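Local atomic coordinates of mandalate racemase/muconate lactonizing enzyme (Unidentified, PDB entry 4E4U), a protein that probably abstracts a proton beside a carboxylate with the help of a metal ion, like mandelate racemase and muconate lactonizing enzyme, though its own substrate is not known. Residues T129-K134 against E150-N155; D146-C151 against R192-A197; L158-V163 against I351-G356; P308-G313 against E334-W339. All coordinates share one frame; numbering follows the deposited sequence.

Contact 1: T129-K134 against E150-N155; sequences TYLYPK and ECAAEN
L131 and C151 meet inside a beta-alpha-beta unit of the barrel domain, where the end of strand 125-130 and the loop after it pack on helix 145-158. The apolar part centres on L131. Its CG stands beside the backbone N (chi1 -60°), which carries the branch down onto the helix: CD2 lies 3.7 Å from A152 CA and 3.9 Å from C151 SG. P133 extends this patch, its ring CG resting 4.2 Å from C151 CB.

Further along the helix, methyls lie against the amide of N155. L131 CD2 is 3.5 Å from N155 ND2, and T129 CG2 comes within 3.8 Å of N155 OD1, the T129 and N155 side chains crossing at about a right angle.

A water carries a polar link across the contact. Held by Y130 O and Y132 N, it accepts from N155 ND2 over 3.0 Å and so ties the amide to the loop. Y130 O is gripped a second time by T129 OG1, in the carbonyl plane on a lone pair.

A bound dithiol adds the last element. N155 OD1 is hydrogen-bonded to its O2, which helps set the amide's rotation, and C151 SG, 3.6 Å from Y132 N, is covalently linked to S4 of the same molecule.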
loop_
_atom_site.group_PDB
_atom_site.type_symbol
_atom_site.label_atom_id
_atom_site.label_comp_id
_atom_site.label_asym_id
_atom_site.label_seq_id
_atom_site.Cartn_x
_atom_site.Cartn_y
_atom_site.Cartn_z
ATOM N N THR A 129 37.014 -15.164 -0.119
ATOM C CA THR A 129 37.794 -14.455 -1.119
ATOM C C THR A 129 37.204 -14.640 -2.511
ATOM O O THR A 129 36.527 -15.635 -2.788
ATOM C CB THR A 129 39.280 -14.898 -1.113
ATOM O OG1 THR A 129 40.021 -14.112 -2.059
ATOM C CG2 THR A 129 39.413 -16.381 -1.457
ATOM N N TYR A 130 37.438 -13.659 -3.379
ATOM C CA TYR A 130 37.283 -13.870 -4.808
ATOM C C TYR A 130 38.220 -14.986 -5.240
ATOM O O TYR A 130 39.299 -15.176 -4.661
ATOM C CB TYR A 130 37.678 -12.614 -5.581
ATOM C CG TYR A 130 36.536 -11.795 -6.130
ATOM C CD1 TYR A 130 35.663 -12.318 -7.073
ATOM C CD2 TYR A 130 36.347 -10.485 -5.719
ATOM C CE1 TYR A 130 34.624 -11.563 -7.584
ATOM C CE2 TYR A 130 35.314 -9.720 -6.223
ATOM C CZ TYR A 130 34.452 -10.266 -7.155
ATOM O OH TYR A 130 33.418 -9.507 -7.656
ATOM N N LEU A 131 37.816 -15.710 -6.275
ATOM C CA LEU A 131 38.695 -16.671 -6.914
ATOM C C LEU A 131 39.655 -15.925 -7.837
ATOM O O LEU A 131 39.233 -15.080 -8.641
ATOM C CB LEU A 131 37.876 -17.687 -7.709
ATOM C CG LEU A 131 36.871 -18.492 -6.883
ATOM C CD1 LEU A 131 36.054 -19.434 -7.769
ATOM C CD2 LEU A 131 37.588 -19.268 -5.786
ATOM N N TYR A 132 40.945 -16.231 -7.720
ATOM C CA TYR A 132 41.962 -15.635 -8.587
ATOM C C TYR A 132 42.706 -16.707 -9.381
ATOM O O TYR A 132 43.904 -16.929 -9.170
ATOM C CB TYR A 132 42.957 -14.813 -7.761
ATOM C CG TYR A 132 42.360 -13.571 -7.137
ATOM C CD1 TYR A 132 42.290 -12.377 -7.843
ATOM C CD2 TYR A 132 41.872 -13.590 -5.836
ATOM C CE1 TYR A 132 41.745 -11.240 -7.269
ATOM C CE2 TYR A 132 41.331 -12.466 -5.256
ATOM C CZ TYR A 132 41.265 -11.290 -5.971
ATOM O OH TYR A 132 40.720 -10.174 -5.375
ATOM N N PRO A 133 42.005 -17.369 -10.316
ATOM C CA PRO A 133 42.614 -18.471 -11.063
ATOM C C PRO A 133 43.593 -17.937 -12.097
ATOM O O PRO A 133 43.336 -16.891 -12.688
ATOM C CB PRO A 133 41.408 -19.124 -11.768
ATOM C CG PRO A 133 40.173 -18.422 -11.233
ATOM C CD PRO A 133 40.638 -17.087 -10.789
ATOM N N LYS A 134 44.703 -18.634 -12.305
ATOM C CA LYS A 134 45.665 -18.221 -13.320
ATOM C C LYS A 134 45.671 -19.180 -14.500
ATOM O O LYS A 134 45.592 -20.400 -14.321
ATOM C CB LYS A 134 47.075 -18.118 -12.733
ATOM C CG LYS A 134 47.285 -16.939 -11.796
ATOM C CD LYS A 134 48.754 -16.811 -11.404
ATOM C CE LYS A 134 48.958 -15.692 -10.385
ATOM N NZ LYS A 134 50.385 -15.557 -9.970
ATOM N N GLU A 150 38.904 -25.388 -9.825
ATOM C CA GLU A 150 40.164 -25.847 -9.246
ATOM C C GLU A 150 40.629 -24.882 -8.162
ATOM O O GLU A 150 41.064 -25.297 -7.085
ATOM C CB GLU A 150 41.227 -25.968 -10.339
ATOM C CG GLU A 150 42.624 -26.291 -9.834
ATOM C CD GLU A 150 43.646 -26.373 -10.951
ATOM O OE1 GLU A 150 43.783 -25.394 -11.715
ATOM O OE2 GLU A 150 44.312 -27.421 -11.060
ATOM N N CYS A 151 40.524 -23.591 -8.453
ATOM C CA CYS A 151 40.900 -22.560 -7.499
ATOM C C CYS A 151 40.010 -22.616 -6.254
ATOM O O CYS A 151 40.491 -22.486 -5.128
ATOM C CB CYS A 151 40.812 -21.191 -8.174
ATOM S SG CYS A 151 41.205 -19.788 -7.118
ATOM N N ALA A 152 38.710 -22.804 -6.459
ATOM C CA ALA A 152 37.790 -22.933 -5.335
ATOM C C ALA A 152 38.186 -24.102 -4.432
ATOM O O ALA A 152 38.185 -23.982 -3.207
ATOM C CB ALA A 152 36.367 -23.103 -5.826
ATOM N N ALA A 153 38.514 -25.236 -5.044
ATOM C CA ALA A 153 38.915 -26.415 -4.286
ATOM C C ALA A 153 40.173 -26.141 -3.459
ATOM O O ALA A 153 40.275 -26.591 -2.317
ATOM C CB ALA A 153 39.125 -27.599 -5.217
ATOM N N GLU A 154 41.125 -25.405 -4.025
ATOM C CA GLU A 154 42.333 -25.052 -3.278
ATOM C C GLU A 154 42.020 -24.109 -2.121
ATOM O O GLU A 154 42.583 -24.242 -1.038
ATOM C CB GLU A 154 43.404 -24.458 -4.194
ATOM C CG GLU A 154 43.987 -25.439 -5.191
ATOM C CD GLU A 154 44.556 -26.679 -4.527
ATOM O OE1 GLU A 154 45.218 -26.550 -3.474
ATOM O OE2 GLU A 154 44.332 -27.787 -5.053
ATOM N N ASN A 155 41.102 -23.171 -2.340
ATOM C CA ASN A 155 40.684 -22.281 -1.262
ATOM C C ASN A 155 40.006 -23.041 -0.120
ATOM O O ASN A 155 40.205 -22.718 1.050
ATOM C CB ASN A 155 39.810 -21.144 -1.801
ATOM C CG ASN A 155 40.634 -20.003 -2.363
ATOM O OD1 ASN A 155 41.556 -19.518 -1.714
ATOM N ND2 ASN A 155 40.310 -19.575 -3.574
HETATM O O HOH W 1 41.386 -17.123 -4.855
#

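Contact 2: D146-C151 against R192-A197; sequences DLAAEC and RRVREA
Helix segments 146-151 and 192-197 run side by side in the same direction, crossing at -27° with their axes 8.2 Å apart at the nearest point, and A149 and V194 bring their CA atoms to within 4.3 Å. They belong to helices 145-158 and 181-198, consecutive outer helices of the alpha/beta barrel, which flank strand 162-165 in the chain.

Alanine makes this close approach possible. A149 CB sits against the backbone of the partner helix, 3.4 Å from R193 O, while A197 CB returns the contact at 3.3 Å from A149 O. The two methyls also touch each other, A149 CB to A197 CB at 3.9 Å. Methyl groups thus lie on carbonyls in both directions. On the barrel-facing side V194 CG2 reaches A148 CB at 4.3 Å, and the rest of the valine packs on V163 and F165 of the strand beneath and on L204 of the next one.

A salt bridge joins the helices on their exposed side. R193 is modelled in two conformers; in the one described, a bend at chi2 (-69°) folds the chain back toward D146. The guanidinium and carboxylate planes are almost parallel but stepped, so each partner is tilted out of the other's plane. The grip is therefore single and bent: R193 NH1 donates to the syn side of D146 OD1 over 2.7 Å, with an N-H...O angle of 131°.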
loop_
_atom_site.group_PDB
_atom_site.type_symbol
_atom_site.label_atom_id
_atom_site.label_comp_id
_atom_site.label_asym_id
_atom_site.label_seq_id
_atom_site.Cartn_x
_atom_site.Cartn_y
_atom_site.Cartn_z
ATOM N N ASP A 146 36.476 -24.296 -15.231
ATOM C CA ASP A 146 37.240 -25.377 -14.620
ATOM C C ASP A 146 38.431 -24.849 -13.817
ATOM O O ASP A 146 38.746 -25.379 -12.750
ATOM C CB ASP A 146 37.668 -26.388 -15.683
ATOM C CG ASP A 146 36.482 -27.108 -16.300
ATOM O OD1 ASP A 146 35.601 -27.562 -15.539
ATOM O OD2 ASP A 146 36.424 -27.209 -17.544
ATOM N N LEU A 147 39.083 -23.798 -14.316
ATOM C CA LEU A 147 40.133 -23.130 -13.549
ATOM C C LEU A 147 39.547 -22.521 -12.280
ATOM O O LEU A 147 40.166 -22.578 -11.217
ATOM C CB LEU A 147 40.815 -22.034 -14.368
ATOM C CG LEU A 147 41.872 -22.434 -15.388
ATOM C CD1 LEU A 147 42.402 -21.187 -16.063
ATOM C CD2 LEU A 147 43.004 -23.207 -14.718
ATOM N N ALA A 148 38.362 -21.925 -12.398
ATOM C CA ALA A 148 37.674 -21.372 -11.235
ATOM C C ALA A 148 37.394 -22.478 -10.216
ATOM O O ALA A 148 37.635 -22.307 -9.019
ATOM C CB ALA A 148 36.382 -20.682 -11.652
ATOM N N ALA A 149 36.891 -23.613 -10.694
ATOM C CA ALA A 149 36.561 -24.728 -9.815
ATOM C C ALA A 149 37.803 -25.246 -9.089
ATOM O O ALA A 149 37.759 -25.518 -7.885
ATOM C CB ALA A 149 35.887 -25.844 -10.599
ATOM N N GLU A 150 38.904 -25.388 -9.825
ATOM C CA GLU A 150 40.164 -25.847 -9.246
ATOM C C GLU A 150 40.629 -24.882 -8.162
ATOM O O GLU A 150 41.064 -25.297 -7.085
ATOM C CB GLU A 150 41.227 -25.968 -10.339
ATOM C CG GLU A 150 42.624 -26.291 -9.834
ATOM C CD GLU A 150 43.646 -26.373 -10.951
ATOM O OE1 GLU A 150 43.783 -25.394 -11.715
ATOM O OE2 GLU A 150 44.312 -27.421 -11.060
ATOM N N CYS A 151 40.524 -23.591 -8.453
ATOM C CA CYS A 151 40.900 -22.560 -7.499
ATOM C C CYS A 151 40.010 -22.616 -6.254
ATOM O O CYS A 151 40.491 -22.486 -5.128
ATOM C CB CYS A 151 40.812 -21.191 -8.174
ATOM S SG CYS A 151 41.205 -19.788 -7.118
ATOM N N ARG A 192 27.817 -24.545 -11.503
ATOM C CA ARG A 192 27.798 -25.999 -11.525
ATOM C C ARG A 192 29.179 -26.569 -11.218
ATOM O O ARG A 192 29.319 -27.461 -10.371
ATOM C CB ARG A 192 27.325 -26.500 -12.888
ATOM C CG ARG A 192 27.212 -28.007 -12.961
ATOM C CD ARG A 192 26.738 -28.460 -14.334
ATOM N NE ARG A 192 26.657 -29.915 -14.420
ATOM C CZ ARG A 192 25.533 -30.607 -14.266
ATOM N NH1 ARG A 192 24.391 -29.976 -14.024
ATOM N NH2 ARG A 192 25.546 -31.930 -14.357
ATOM N N ARG A 193 30.194 -26.051 -11.901
ATOM C CA ARG A 193 31.553 -26.563 -11.740
ATOM C C ARG A 193 32.141 -26.241 -10.369
ATOM O O ARG A 193 32.799 -27.085 -9.765
ATOM C CB ARG A 193 32.464 -26.041 -12.853
ATOM C CG ARG A 193 32.077 -26.520 -14.247
ATOM C CD ARG A 193 32.314 -28.013 -14.431
ATOM N NE ARG A 193 31.710 -28.497 -15.672
ATOM C CZ ARG A 193 32.203 -28.279 -16.889
ATOM N NH1 ARG A 193 33.318 -27.574 -17.052
ATOM N NH2 ARG A 193 31.576 -28.763 -17.954
ATOM N N VAL A 194 31.913 -25.025 -9.883
ATOM C CA VAL A 194 32.412 -24.644 -8.564
ATOM C C VAL A 194 31.699 -25.450 -7.472
ATOM O O VAL A 194 32.350 -25.960 -6.565
ATOM C CB VAL A 194 32.338 -23.123 -8.294
ATOM C CG1 VAL A 194 32.809 -22.815 -6.878
ATOM C CG2 VAL A 194 33.200 -22.367 -9.302
ATOM N N ARG A 195 30.375 -25.591 -7.572
ATOM C CA ARG A 195 29.647 -26.429 -6.619
ATOM C C ARG A 195 30.184 -27.863 -6.604
ATOM O O ARG A 195 30.358 -28.443 -5.533
ATOM C CB ARG A 195 28.139 -26.428 -6.889
ATOM C CG ARG A 195 27.362 -27.416 -6.016
ATOM C CD ARG A 195 27.469 -27.082 -4.529
ATOM N NE ARG A 195 26.676 -25.904 -4.186
ATOM C CZ ARG A 195 27.046 -24.973 -3.307
ATOM N NH1 ARG A 195 28.208 -25.078 -2.669
ATOM N NH2 ARG A 195 26.253 -23.934 -3.069
ATOM N N GLU A 196 30.453 -28.431 -7.781
ATOM C CA GLU A 196 31.010 -29.785 -7.858
ATOM C C GLU A 196 32.336 -29.864 -7.105
ATOM O O GLU A 196 32.616 -30.845 -6.417
ATOM C CB GLU A 196 31.218 -30.211 -9.319
ATOM C CG GLU A 196 31.863 -31.587 -9.483
ATOM C CD GLU A 196 32.142 -31.965 -10.939
ATOM O OE1 GLU A 196 32.436 -31.065 -11.761
ATOM O OE2 GLU A 196 32.074 -33.175 -11.254
ATOM N N ALA A 197 33.141 -28.816 -7.224
ATOM C CA ALA A 197 34.468 -28.796 -6.618
ATOM C C ALA A 197 34.447 -28.604 -5.100
ATOM O O ALA A 197 35.304 -29.144 -4.406
ATOM C CB ALA A 197 35.328 -27.723 -7.275
#

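Contact 3: L158-V163 against I351-G356; sequences LGFTAV and IRWEDG
A Schellman motif ends helix 145-158 at G159, and this turn, leading into barrel strand 162-165, packs against the hairpin formed by strands 352-354 and 357-359. W353, with CG anti to the backbone N (chi1 -172°), sends its indole into the angle between L158 and F160. Its CZ2 stands 3.2 Å above the plane of the F160 ring, over the centre. The rings meet obliquely, their planes inclined at 44° and the six-membered ring centroids 4.6 Å apart. At the indole rim, L158 O approaches W353 CH2 to 3.4 Å near the ring plane; the polar end of the indole is bound instead by S127, whose OG pairs with NE1.

Backbone meets backbone beside the rings. D355 CA directs a CA-H...O contact to L158 O at 3.5 Å, and G356 CA makes a closer one with G159 O at 3.2 Å, an approach open to it because glycine has no side chain. A water accepts from T161 N at 2.9 Å and donates to G356 O at 2.8 Å. Finally, the acceptors G159 O and D355 O lie 3.4 Å apart. Between them they share one donor, NZ of K398 from the second subunit.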
loop_
_atom_site.group_PDB
_atom_site.type_symbol
_atom_site.label_atom_id
_atom_site.label_comp_id
_atom_site.label_asym_id
_atom_site.label_seq_id
_atom_site.Cartn_x
_atom_site.Cartn_y
_atom_site.Cartn_z
ATOM N N LEU A 158 42.563 -24.483 2.087
ATOM C CA LEU A 158 43.113 -23.469 2.987
ATOM C C LEU A 158 42.201 -23.231 4.185
ATOM O O LEU A 158 42.647 -22.714 5.215
ATOM C CB LEU A 158 43.327 -22.143 2.262
ATOM C CG LEU A 158 44.301 -22.063 1.094
ATOM C CD1 LEU A 158 44.331 -20.632 0.605
ATOM C CD2 LEU A 158 45.686 -22.507 1.508
ATOM N N GLY A 159 40.922 -23.576 4.042
ATOM C CA GLY A 159 39.959 -23.409 5.116
ATOM C C GLY A 159 38.813 -22.459 4.818
ATOM O O GLY A 159 37.932 -22.283 5.662
ATOM N N PHE A 160 38.811 -21.834 3.641
ATOM C CA PHE A 160 37.711 -20.944 3.271
ATOM C C PHE A 160 36.379 -21.682 3.224
ATOM O O PHE A 160 36.295 -22.823 2.747
ATOM C CB PHE A 160 37.953 -20.299 1.904
ATOM C CG PHE A 160 38.847 -19.088 1.941
ATOM C CD1 PHE A 160 38.390 -17.887 2.470
ATOM C CD2 PHE A 160 40.134 -19.145 1.425
ATOM C CE1 PHE A 160 39.197 -16.764 2.487
ATOM C CE2 PHE A 160 40.953 -18.020 1.441
ATOM C CZ PHE A 160 40.482 -16.833 1.974
ATOM N N THR A 161 35.341 -21.010 3.714
ATOM C CA THR A 161 33.984 -21.555 3.744
ATOM C C THR A 161 33.046 -20.832 2.774
ATOM O O THR A 161 31.834 -21.049 2.805
ATOM C CB THR A 161 33.379 -21.478 5.155
ATOM O OG1 THR A 161 33.297 -20.108 5.564
ATOM C CG2 THR A 161 34.237 -22.247 6.141
ATOM N N ALA A 162 33.603 -19.974 1.923
ATOM C CA ALA A 162 32.836 -19.284 0.888
ATOM C C ALA A 162 33.808 -18.749 -0.153
ATOM O O ALA A 162 34.940 -18.388 0.180
ATOM C CB ALA A 162 32.011 -18.146 1.482
ATOM N N VAL A 163 33.375 -18.718 -1.411
ATOM C CA VAL A 163 34.205 -18.194 -2.494
ATOM C C VAL A 163 33.332 -17.354 -3.415
ATOM O O VAL A 163 32.136 -17.634 -3.561
ATOM C CB VAL A 163 34.905 -19.320 -3.301
ATOM C CG1 VAL A 163 35.915 -20.063 -2.425
ATOM C CG2 VAL A 163 33.876 -20.286 -3.906
ATOM N N ILE A 351 47.560 -8.361 8.849
ATOM C CA ILE A 351 46.297 -8.944 9.278
ATOM C C ILE A 351 46.463 -10.453 9.360
ATOM O O ILE A 351 47.057 -11.070 8.470
ATOM C CB ILE A 351 45.191 -8.589 8.287
ATOM C CG1 ILE A 351 44.992 -7.074 8.276
ATOM C CG2 ILE A 351 43.893 -9.309 8.638
ATOM C CD1 ILE A 351 44.148 -6.580 7.142
ATOM N N ARG A 352 45.952 -11.038 10.437
ATOM C CA ARG A 352 46.098 -12.464 10.690
ATOM C C ARG A 352 44.911 -13.271 10.159
ATOM O O ARG A 352 43.749 -12.966 10.451
ATOM C CB ARG A 352 46.258 -12.703 12.189
ATOM C CG ARG A 352 46.556 -14.136 12.564
ATOM C CD ARG A 352 46.738 -14.265 14.064
ATOM N NE ARG A 352 46.982 -15.647 14.456
ATOM C CZ ARG A 352 48.130 -16.091 14.955
ATOM N NH1 ARG A 352 49.149 -15.263 15.135
ATOM N NH2 ARG A 352 48.255 -17.369 15.275
ATOM N N TRP A 353 45.220 -14.306 9.384
ATOM C CA TRP A 353 44.218 -15.156 8.753
ATOM C C TRP A 353 44.598 -16.604 9.019
ATOM O O TRP A 353 45.747 -16.998 8.804
ATOM C CB TRP A 353 44.191 -14.894 7.244
ATOM C CG TRP A 353 43.065 -15.562 6.497
ATOM C CD1 TRP A 353 41.872 -15.001 6.141
ATOM C CD2 TRP A 353 43.029 -16.912 6.004
ATOM N NE1 TRP A 353 41.104 -15.915 5.465
ATOM C CE2 TRP A 353 41.791 -17.092 5.367
ATOM C CE3 TRP A 353 43.932 -17.981 6.045
ATOM C CZ2 TRP A 353 41.425 -18.301 4.776
ATOM C CZ3 TRP A 353 43.565 -19.180 5.454
ATOM C CH2 TRP A 353 42.326 -19.328 4.824
ATOM N N GLU A 354 43.643 -17.393 9.501
ATOM C CA GLU A 354 43.882 -18.806 9.790
ATOM C C GLU A 354 42.660 -19.650 9.497
ATOM O O GLU A 354 41.577 -19.368 10.014
ATOM C CB GLU A 354 44.219 -19.005 11.267
ATOM C CG GLU A 354 45.489 -18.375 11.737
ATOM C CD GLU A 354 45.804 -18.730 13.176
ATOM O OE1 GLU A 354 46.871 -18.314 13.654
ATOM O OE2 GLU A 354 44.985 -19.415 13.825
ATOM N N ASP A 355 42.842 -20.687 8.682
ATOM C CA ASP A 355 41.824 -21.712 8.467
ATOM C C ASP A 355 40.445 -21.134 8.139
ATOM O O ASP A 355 39.429 -21.601 8.660
ATOM C CB ASP A 355 41.733 -22.627 9.694
ATOM C CG ASP A 355 41.075 -23.962 9.384
ATOM O OD1 ASP A 355 41.009 -24.326 8.195
ATOM O OD2 ASP A 355 40.655 -24.655 10.335
ATOM N N GLY A 356 40.404 -20.110 7.289
ATOM C CA GLY A 356 39.137 -19.547 6.859
ATOM C C GLY A 356 38.668 -18.330 7.628
ATOM O O GLY A 356 37.665 -17.725 7.254
HETATM O O HOH W 2 35.696 -18.917 5.646
#

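Contact 4: P308-G313 against E334-W339; sequences PHLYNG and ESIMTW
E334 OE1 takes a nearly straight hydrogen bond from L310 N, 2.9 Å long with an N-H...O angle of 171°. The N-H arrives from above the carboxylate plane, 43° out of it. The glutamate reaches this position because CG is anti to the backbone N (chi1 -175°) and the chain beyond is extended, reaching the loop at L310. Its other oxygen, OE2, accepts from a water at 2.6 Å, and the same water donates to L310 O at 2.7 Å. Both carboxylate oxygens are thus tied to one residue of the facing loop, directly or through water; OE2 also has a long, weak ion pair with K164. A weak backbone bond, E334 N to P308 O at 3.4 Å, joins the start of the two segments.

H309 lies alongside the glutamate, its ring plane turned almost at right angles to the carboxylate, with CD2 near OE1 and ND1 paired with N282.

Packing takes over further out. L310 CD1 meets the edge of the W339 indole, 3.7 Å from W339 CH2. The L310 and I336 side chains cross at about a right angle, their CD1 atoms 4.0 Å apart. I336 CD1 also lies 3.4 Å from N312 O. A type II' turn from I336 to W339 folds the indole back over the backbone N of I336.

In the enolase superfamily the active site lies at this end of the barrel strands. With bonds at both oxygens, the E334 carboxylate is probably restricted in rotation, its setting governed largely by L310 N, directly, and L310 O, through water.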
loop_
_atom_site.group_PDB
_atom_site.type_symbol
_atom_site.label_atom_id
_atom_site.label_comp_id
_atom_site.label_asym_id
_atom_site.label_seq_id
_atom_site.Cartn_x
_atom_site.Cartn_y
_atom_site.Cartn_z
ATOM N N PRO A 308 30.839 -6.877 5.153
ATOM C CA PRO A 308 31.538 -5.707 4.612
ATOM C C PRO A 308 32.392 -6.017 3.388
ATOM O O PRO A 308 33.052 -7.061 3.292
ATOM C CB PRO A 308 32.412 -5.243 5.779
ATOM C CG PRO A 308 31.710 -5.751 6.999
ATOM C CD PRO A 308 31.135 -7.084 6.581
ATOM N N HIS A 309 32.353 -5.076 2.454
ATOM C CA HIS A 309 33.100 -5.149 1.212
ATOM C C HIS A 309 34.543 -4.728 1.442
ATOM O O HIS A 309 34.830 -3.860 2.276
ATOM C CB HIS A 309 32.448 -4.207 0.196
ATOM C CG HIS A 309 33.286 -3.941 -1.013
ATOM N ND1 HIS A 309 34.159 -2.878 -1.094
ATOM C CD2 HIS A 309 33.361 -4.578 -2.207
ATOM C CE1 HIS A 309 34.755 -2.887 -2.273
ATOM N NE2 HIS A 309 34.286 -3.908 -2.966
ATOM N N LEU A 310 35.452 -5.327 0.686
ATOM C CA LEU A 310 36.844 -4.924 0.737
ATOM C C LEU A 310 37.500 -5.145 -0.626
ATOM O O LEU A 310 37.631 -6.279 -1.083
ATOM C CB LEU A 310 37.572 -5.702 1.838
ATOM C CG LEU A 310 38.676 -4.980 2.606
ATOM C CD1 LEU A 310 39.839 -4.643 1.685
ATOM C CD2 LEU A 310 38.130 -3.729 3.288
ATOM N N TYR A 311 37.884 -4.053 -1.280
ATOM C CA TYR A 311 38.704 -4.128 -2.483
ATOM C C TYR A 311 39.660 -2.952 -2.444
ATOM O O TYR A 311 39.581 -2.022 -3.249
ATOM C CB TYR A 311 37.873 -4.119 -3.775
ATOM C CG TYR A 311 38.704 -4.582 -4.954
ATOM C CD1 TYR A 311 39.143 -5.900 -5.033
ATOM C CD2 TYR A 311 39.088 -3.704 -5.962
ATOM C CE1 TYR A 311 39.926 -6.337 -6.084
ATOM C CE2 TYR A 311 39.875 -4.139 -7.029
ATOM C CZ TYR A 311 40.284 -5.456 -7.081
ATOM O OH TYR A 311 41.063 -5.900 -8.128
ATOM N N ASN A 312 40.564 -3.002 -1.475
ATOM C CA ASN A 312 41.408 -1.868 -1.141
ATOM C C ASN A 312 42.461 -2.350 -0.147
ATOM O O ASN A 312 42.682 -3.564 -0.038
ATOM C CB ASN A 312 40.580 -0.661 -0.638
ATOM C CG ASN A 312 39.580 -1.020 0.450
ATOM O OD1 ASN A 312 38.475 -1.508 0.179
ATOM N ND2 ASN A 312 39.951 -0.745 1.692
ATOM N N GLY A 313 43.098 -1.426 0.570
ATOM C CA GLY A 313 44.261 -1.748 1.382
ATOM C C GLY A 313 43.968 -2.324 2.757
ATOM O O GLY A 313 42.810 -2.497 3.151
ATOM N N GLU A 334 34.802 -9.901 3.603
ATOM C CA GLU A 334 35.565 -10.072 2.383
ATOM C C GLU A 334 37.047 -9.972 2.683
ATOM O O GLU A 334 37.504 -9.034 3.353
ATOM C CB GLU A 334 35.182 -9.023 1.337
ATOM C CG GLU A 334 35.874 -9.248 -0.009
ATOM C CD GLU A 334 35.181 -8.543 -1.162
ATOM O OE1 GLU A 334 34.443 -7.568 -0.907
ATOM O OE2 GLU A 334 35.368 -8.977 -2.322
ATOM N N SER A 335 37.797 -10.949 2.191
ATOM C CA SER A 335 39.245 -10.940 2.301
ATOM C C SER A 335 39.862 -10.977 0.925
ATOM O O SER A 335 39.299 -11.554 -0.003
ATOM C CB SER A 335 39.719 -12.129 3.126
ATOM O OG SER A 335 39.187 -12.039 4.425
ATOM N N ILE A 336 41.018 -10.340 0.786
ATOM C CA ILE A 336 41.741 -10.390 -0.473
ATOM C C ILE A 336 42.746 -11.521 -0.339
ATOM O O ILE A 336 43.808 -11.366 0.263
ATOM C CB ILE A 336 42.376 -9.039 -0.825
ATOM C CG1 ILE A 336 41.264 -7.993 -0.983
ATOM C CG2 ILE A 336 43.184 -9.155 -2.104
ATOM C CD1 ILE A 336 41.735 -6.577 -1.239
ATOM N N MET A 337 42.361 -12.681 -0.869
ATOM C CA MET A 337 43.079 -13.930 -0.627
ATOM C C MET A 337 43.272 -14.107 0.878
ATOM O O MET A 337 42.292 -14.006 1.617
ATOM C CB MET A 337 44.366 -14.000 -1.449
ATOM C CG MET A 337 44.039 -13.989 -2.938
ATOM S SD MET A 337 45.405 -14.257 -4.049
ATOM C CE MET A 337 46.305 -12.769 -3.753
ATOM N N THR A 338 44.497 -14.340 1.344
ATOM C CA THR A 338 44.712 -14.510 2.783
ATOM C C THR A 338 45.518 -13.370 3.410
ATOM O O THR A 338 46.197 -13.563 4.420
ATOM C CB THR A 338 45.368 -15.866 3.111
ATOM O OG1 THR A 338 46.654 -15.945 2.490
ATOM C CG2 THR A 338 44.499 -17.006 2.602
ATOM N N TRP A 339 45.426 -12.190 2.801
ATOM C CA TRP A 339 46.045 -10.958 3.302
ATOM C C TRP A 339 47.568 -10.975 3.280
ATOM O O TRP A 339 48.212 -10.257 4.053
ATOM C CB TRP A 339 45.549 -10.598 4.709
ATOM C CG TRP A 339 44.069 -10.371 4.808
ATOM C CD1 TRP A 339 43.175 -11.114 5.524
ATOM C CD2 TRP A 339 43.311 -9.325 4.188
ATOM N NE1 TRP A 339 41.911 -10.595 5.390
ATOM C CE2 TRP A 339 41.967 -9.489 4.572
ATOM C CE3 TRP A 339 43.640 -8.260 3.341
ATOM C CZ2 TRP A 339 40.947 -8.640 4.138
ATOM C CZ3 TRP A 339 42.628 -7.416 2.907
ATOM C CH2 TRP A 339 41.297 -7.613 3.304
HETATM O O HOH W 3 37.337 -7.702 -3.396
#

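Contacts 1 and 2 share E150 and C151 on helix 145-158, and their centres are 8 Å apart: one side of the helix faces the loop at L131, another faces helix 181-198. Contact 3 follows at the helix end, where N155 O and F160 N lie 3.1 Å apart, probably hydrogen-bonded. Contact 4 joins contact 1 through T129 OG1, 3.0 Å from M337 N, and contact 3 through F160 CZ, 3.4 Å from M337 O. The bound dithiol, probably a crystallisation additive, touches contact 1 at C151 and contact 3 at L158. Contact 4, nearest the chain centre, lies at the C-terminal ends of the barrel strands, where this superfamily has its active site, so it is probably close to that of this protein.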